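Local coordinates for De novo designed switch protein caging a hemagglutinin binder (sCageHA267_1S) (Synthetic construct, PDB 7CBC) that is designed as a switch for modular biosensors, a helical-bundle cage that holds a hemagglutinin-binding segment until, presumably, a trigger releases it, at residues I108-A119 / H207-L218. Sequence-based numbering, arbitrary orientation.
Sequences IAETQDLNLRAA and HAQLQRLNLELL
A buried hydrogen-bond network of paired amides, a device of designed helical bundles, joins N115 and Q211 across two parallel helices of the cage, whose local axes run 10.6 Å apart at 6°. The two side chains approach from opposite directions and their amides lie nearly coplanar, 26° between planes, exchanging two hydrogen bonds: Q211 NE2 donates to N115 OD1 (2.7 Å) and N115 ND2 to Q211 OE1 (3.0 Å), each donor lying in the carbonyl plane on a lone pair. Q211 reaches this position through a bend at chi2 (50°). N214 ND2 gives Q211 OE1 a second donor, tilted from the carbonyl plane, while the other N-H of N115 ND2 runs almost straight to Q112 OE1 (3.2 Å); together these bonds fix the rotation of both amides. The methyl T111 CG2 sits over one face of the Q211 amide, 3.2 Å from Q211 CD. T111 OG1, also bonded to A107 O one turn back, takes a hydrogen bond from a water that links it to H207 NE2, the water lying in the plane of the imidazole. Toward the C-terminal ends of 108-119 and 207-218 the contact turns apolar, with A118 CB tight against L218 CD1 at 3.5 Å. Around it, N19 of helix 3-46 bonds to Q112 and N214, S82 of helix 50-93 to Q112, and S178 of helix 146-190 to Q211, extending the polar layer through five helices of the bundle.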
loop_
_atom_site.group_PDB
_atom_site.type_symbol
_atom_site.label_atom_id
_atom_site.label_comp_id
_atom_site.label_asym_id
_atom_site.label_seq_id
_atom_site.Cartn_x
_atom_site.Cartn_y
_atom_site.Cartn_z
ATOM N N ILE A 108 -1.985 3.540 18.992
ATOM C CA ILE A 108 -2.681 3.331 17.729
ATOM C C ILE A 108 -2.579 4.573 16.857
ATOM O O ILE A 108 -2.409 4.479 15.634
ATOM C CB ILE A 108 -4.142 2.940 17.995
ATOM C CG1 ILE A 108 -4.201 1.604 18.707
ATOM C CG2 ILE A 108 -4.943 2.847 16.705
ATOM C CD1 ILE A 108 -5.604 1.215 18.958
ATOM N N ALA A 109 -2.682 5.757 17.465
ATOM C CA ALA A 109 -2.610 6.980 16.674
ATOM C C ALA A 109 -1.223 7.165 16.079
ATOM O O ALA A 109 -1.094 7.485 14.892
ATOM C CB ALA A 109 -3.005 8.187 17.524
ATOM N N GLU A 110 -0.172 6.970 16.881
ATOM C CA GLU A 110 1.184 7.086 16.345
ATOM C C GLU A 110 1.432 6.082 15.237
ATOM O O GLU A 110 2.133 6.377 14.255
ATOM C CB GLU A 110 2.220 6.852 17.435
ATOM C CG GLU A 110 2.473 7.978 18.394
ATOM C CD GLU A 110 3.601 7.609 19.332
ATOM O OE1 GLU A 110 4.763 7.531 18.869
ATOM O OE2 GLU A 110 3.321 7.346 20.517
ATOM N N THR A 111 0.939 4.859 15.416
ATOM C CA THR A 111 1.185 3.837 14.410
ATOM C C THR A 111 0.460 4.179 13.115
ATOM O O THR A 111 1.033 4.068 12.021
ATOM C CB THR A 111 0.758 2.466 14.948
ATOM O OG1 THR A 111 1.680 2.041 15.959
ATOM C CG2 THR A 111 0.782 1.456 13.855
ATOM N N GLN A 112 -0.784 4.650 13.218
ATOM C CA GLN A 112 -1.508 4.994 12.006
ATOM C C GLN A 112 -0.867 6.166 11.283
ATOM O O GLN A 112 -0.882 6.214 10.054
ATOM C CB GLN A 112 -2.968 5.282 12.332
ATOM C CG GLN A 112 -3.824 5.629 11.138
ATOM C CD GLN A 112 -3.863 4.544 10.076
ATOM O OE1 GLN A 112 -3.283 3.464 10.226
ATOM N NE2 GLN A 112 -4.553 4.836 8.979
ATOM N N ASP A 113 -0.278 7.110 12.012
ATOM C CA ASP A 113 0.399 8.194 11.319
ATOM C C ASP A 113 1.615 7.679 10.562
ATOM O O ASP A 113 1.911 8.162 9.460
ATOM C CB ASP A 113 0.783 9.290 12.306
ATOM C CG ASP A 113 1.369 10.507 11.620
ATOM O OD1 ASP A 113 2.607 10.647 11.632
ATOM O OD2 ASP A 113 0.594 11.317 11.064
ATOM N N LEU A 114 2.318 6.683 11.116
ATOM C CA LEU A 114 3.410 6.054 10.370
ATOM C C LEU A 114 2.905 5.447 9.070
ATOM O O LEU A 114 3.520 5.617 8.005
ATOM C CB LEU A 114 4.077 4.965 11.207
ATOM C CG LEU A 114 4.894 5.322 12.439
ATOM C CD1 LEU A 114 5.470 4.033 13.007
ATOM C CD2 LEU A 114 5.996 6.311 12.083
ATOM N N ASN A 115 1.793 4.710 9.142
ATOM C CA ASN A 115 1.266 4.059 7.948
ATOM C C ASN A 115 0.962 5.076 6.855
ATOM O O ASN A 115 1.257 4.836 5.682
ATOM C CB ASN A 115 0.025 3.243 8.309
ATOM C CG ASN A 115 0.348 2.094 9.240
ATOM O OD1 ASN A 115 1.441 1.529 9.193
ATOM N ND2 ASN A 115 -0.594 1.749 10.098
ATOM N N LEU A 116 0.409 6.233 7.224
ATOM C CA LEU A 116 0.084 7.258 6.234
ATOM C C LEU A 116 1.342 7.864 5.623
ATOM O O LEU A 116 1.450 7.980 4.397
ATOM C CB LEU A 116 -0.788 8.336 6.881
ATOM C CG LEU A 116 -2.163 7.786 7.247
ATOM C CD1 LEU A 116 -3.049 8.846 7.882
ATOM C CD2 LEU A 116 -2.814 7.220 6.009
ATOM N N ARG A 117 2.322 8.232 6.454
ATOM C CA ARG A 117 3.585 8.736 5.919
ATOM C C ARG A 117 4.266 7.717 5.012
ATOM O O ARG A 117 4.904 8.092 4.018
ATOM C CB ARG A 117 4.510 9.149 7.065
ATOM C CG ARG A 117 3.985 10.370 7.796
ATOM C CD ARG A 117 4.589 10.563 9.183
ATOM N NE ARG A 117 4.195 11.862 9.725
ATOM C CZ ARG A 117 4.835 12.993 9.443
ATOM N NH1 ARG A 117 5.895 12.965 8.640
ATOM N NH2 ARG A 117 4.417 14.148 9.951
ATOM N N ALA A 118 4.136 6.428 5.330
ATOM C CA ALA A 118 4.698 5.391 4.472
ATOM C C ALA A 118 3.930 5.292 3.159
ATOM O O ALA A 118 4.531 5.107 2.096
ATOM C CB ALA A 118 4.708 4.051 5.214
ATOM N N ALA A 119 2.602 5.429 3.208
ATOM C CA ALA A 119 1.818 5.464 1.974
ATOM C C ALA A 119 2.218 6.642 1.086
ATOM O O ALA A 119 2.303 6.502 -0.142
ATOM C CB ALA A 119 0.330 5.526 2.318
ATOM N N HIS A 207 -2.846 -5.536 18.456
ATOM C CA HIS A 207 -2.408 -4.405 17.647
ATOM C C HIS A 207 -1.231 -4.788 16.765
ATOM O O HIS A 207 -1.195 -4.441 15.581
ATOM C CB HIS A 207 -2.048 -3.226 18.544
ATOM C CG HIS A 207 -1.171 -2.217 17.879
ATOM N ND1 HIS A 207 -1.661 -1.248 17.027
ATOM C CD2 HIS A 207 0.172 -2.036 17.923
ATOM C CE1 HIS A 207 -0.659 -0.505 16.587
ATOM N NE2 HIS A 207 0.463 -0.964 17.116
ATOM N N ALA A 208 -0.241 -5.487 17.331
ATOM C CA ALA A 208 0.949 -5.831 16.559
ATOM C C ALA A 208 0.604 -6.734 15.386
ATOM O O ALA A 208 1.198 -6.620 14.303
ATOM C CB ALA A 208 1.992 -6.499 17.450
ATOM N N GLN A 209 -0.352 -7.641 15.584
ATOM C CA GLN A 209 -0.793 -8.502 14.496
ATOM C C GLN A 209 -1.431 -7.686 13.369
ATOM O O GLN A 209 -1.129 -7.893 12.184
ATOM C CB GLN A 209 -1.760 -9.540 15.056
ATOM C CG GLN A 209 -1.830 -10.828 14.288
ATOM C CD GLN A 209 -2.678 -11.867 15.001
ATOM O OE1 GLN A 209 -3.006 -11.722 16.183
ATOM N NE2 GLN A 209 -3.056 -12.913 14.276
ATOM N N LEU A 210 -2.304 -6.736 13.719
ATOM C CA LEU A 210 -2.944 -5.914 12.692
ATOM C C LEU A 210 -1.938 -5.003 11.999
ATOM O O LEU A 210 -1.971 -4.854 10.769
ATOM C CB LEU A 210 -4.066 -5.094 13.315
ATOM C CG LEU A 210 -5.183 -5.942 13.908
ATOM C CD1 LEU A 210 -6.020 -5.121 14.853
ATOM C CD2 LEU A 210 -6.040 -6.519 12.794
ATOM N N GLN A 211 -1.022 -4.402 12.764
ATOM C CA GLN A 211 -0.001 -3.561 12.152
ATOM C C GLN A 211 0.872 -4.348 11.187
ATOM O O GLN A 211 1.397 -3.787 10.208
ATOM C CB GLN A 211 0.839 -2.903 13.240
ATOM C CG GLN A 211 1.900 -1.943 12.748
ATOM C CD GLN A 211 1.393 -0.891 11.747
ATOM O OE1 GLN A 211 0.184 -0.733 11.508
ATOM N NE2 GLN A 211 2.329 -0.130 11.196
ATOM N N ARG A 212 1.034 -5.646 11.438
ATOM C CA ARG A 212 1.786 -6.504 10.526
ATOM C C ARG A 212 1.137 -6.537 9.148
ATOM O O ARG A 212 1.831 -6.513 8.123
ATOM C CB ARG A 212 1.880 -7.916 11.120
ATOM C CG ARG A 212 3.134 -8.719 10.801
ATOM C CD ARG A 212 3.090 -10.097 11.508
ATOM N NE ARG A 212 3.283 -9.987 12.957
ATOM C CZ ARG A 212 2.450 -10.456 13.883
ATOM N NH1 ARG A 212 1.339 -11.104 13.534
ATOM N NH2 ARG A 212 2.737 -10.286 15.169
ATOM N N LEU A 213 -0.197 -6.587 9.101
ATOM C CA LEU A 213 -0.896 -6.597 7.820
ATOM C C LEU A 213 -0.859 -5.224 7.163
ATOM O O LEU A 213 -0.705 -5.128 5.943
ATOM C CB LEU A 213 -2.344 -7.073 7.997
ATOM C CG LEU A 213 -3.185 -7.365 6.734
ATOM C CD1 LEU A 213 -4.286 -8.363 7.026
ATOM C CD2 LEU A 213 -3.812 -6.101 6.148
ATOM N N ASN A 214 -1.024 -4.154 7.945
ATOM C CA ASN A 214 -0.872 -2.807 7.398
ATOM C C ASN A 214 0.488 -2.639 6.727
ATOM O O ASN A 214 0.595 -2.009 5.671
ATOM C CB ASN A 214 -1.025 -1.757 8.506
ATOM C CG ASN A 214 -2.418 -1.738 9.139
ATOM O OD1 ASN A 214 -3.423 -1.937 8.461
ATOM N ND2 ASN A 214 -2.476 -1.484 10.462
ATOM N N LEU A 215 1.550 -3.160 7.346
ATOM C CA LEU A 215 2.880 -2.998 6.771
ATOM C C LEU A 215 3.071 -3.899 5.558
ATOM O O LEU A 215 3.735 -3.504 4.594
ATOM C CB LEU A 215 3.953 -3.274 7.833
ATOM C CG LEU A 215 4.082 -2.206 8.927
ATOM C CD1 LEU A 215 5.126 -2.602 9.994
ATOM C CD2 LEU A 215 4.382 -0.807 8.340
ATOM N N GLU A 216 2.473 -5.094 5.566
ATOM C CA GLU A 216 2.587 -5.968 4.401
ATOM C C GLU A 216 1.861 -5.382 3.188
ATOM O O GLU A 216 2.304 -5.575 2.047
ATOM C CB GLU A 216 2.060 -7.359 4.745
ATOM C CG GLU A 216 2.209 -8.398 3.645
ATOM C CD GLU A 216 3.649 -8.802 3.393
ATOM O OE1 GLU A 216 4.509 -8.498 4.246
ATOM O OE2 GLU A 216 3.918 -9.416 2.327
ATOM N N LEU A 217 0.761 -4.655 3.411
ATOM C CA LEU A 217 0.150 -3.879 2.335
ATOM C C LEU A 217 1.196 -3.063 1.583
ATOM O O LEU A 217 1.270 -3.111 0.355
ATOM C CB LEU A 217 -0.932 -2.957 2.904
ATOM C CG LEU A 217 -2.207 -3.622 3.430
ATOM C CD1 LEU A 217 -3.158 -2.568 3.907
ATOM C CD2 LEU A 217 -2.850 -4.429 2.303
ATOM N N LEU A 218 2.039 -2.332 2.317
ATOM C CA LEU A 218 3.009 -1.453 1.681
ATOM C C LEU A 218 4.118 -2.246 1.013
ATOM O O LEU A 218 4.612 -1.852 -0.049
ATOM C CB LEU A 218 3.597 -0.489 2.703
ATOM C CG LEU A 218 2.561 0.434 3.334
ATOM C CD1 LEU A 218 3.094 1.040 4.616
ATOM C CD2 LEU A 218 2.137 1.519 2.366
HETATM O O HOH W 1 3.233 -0.102 16.154
#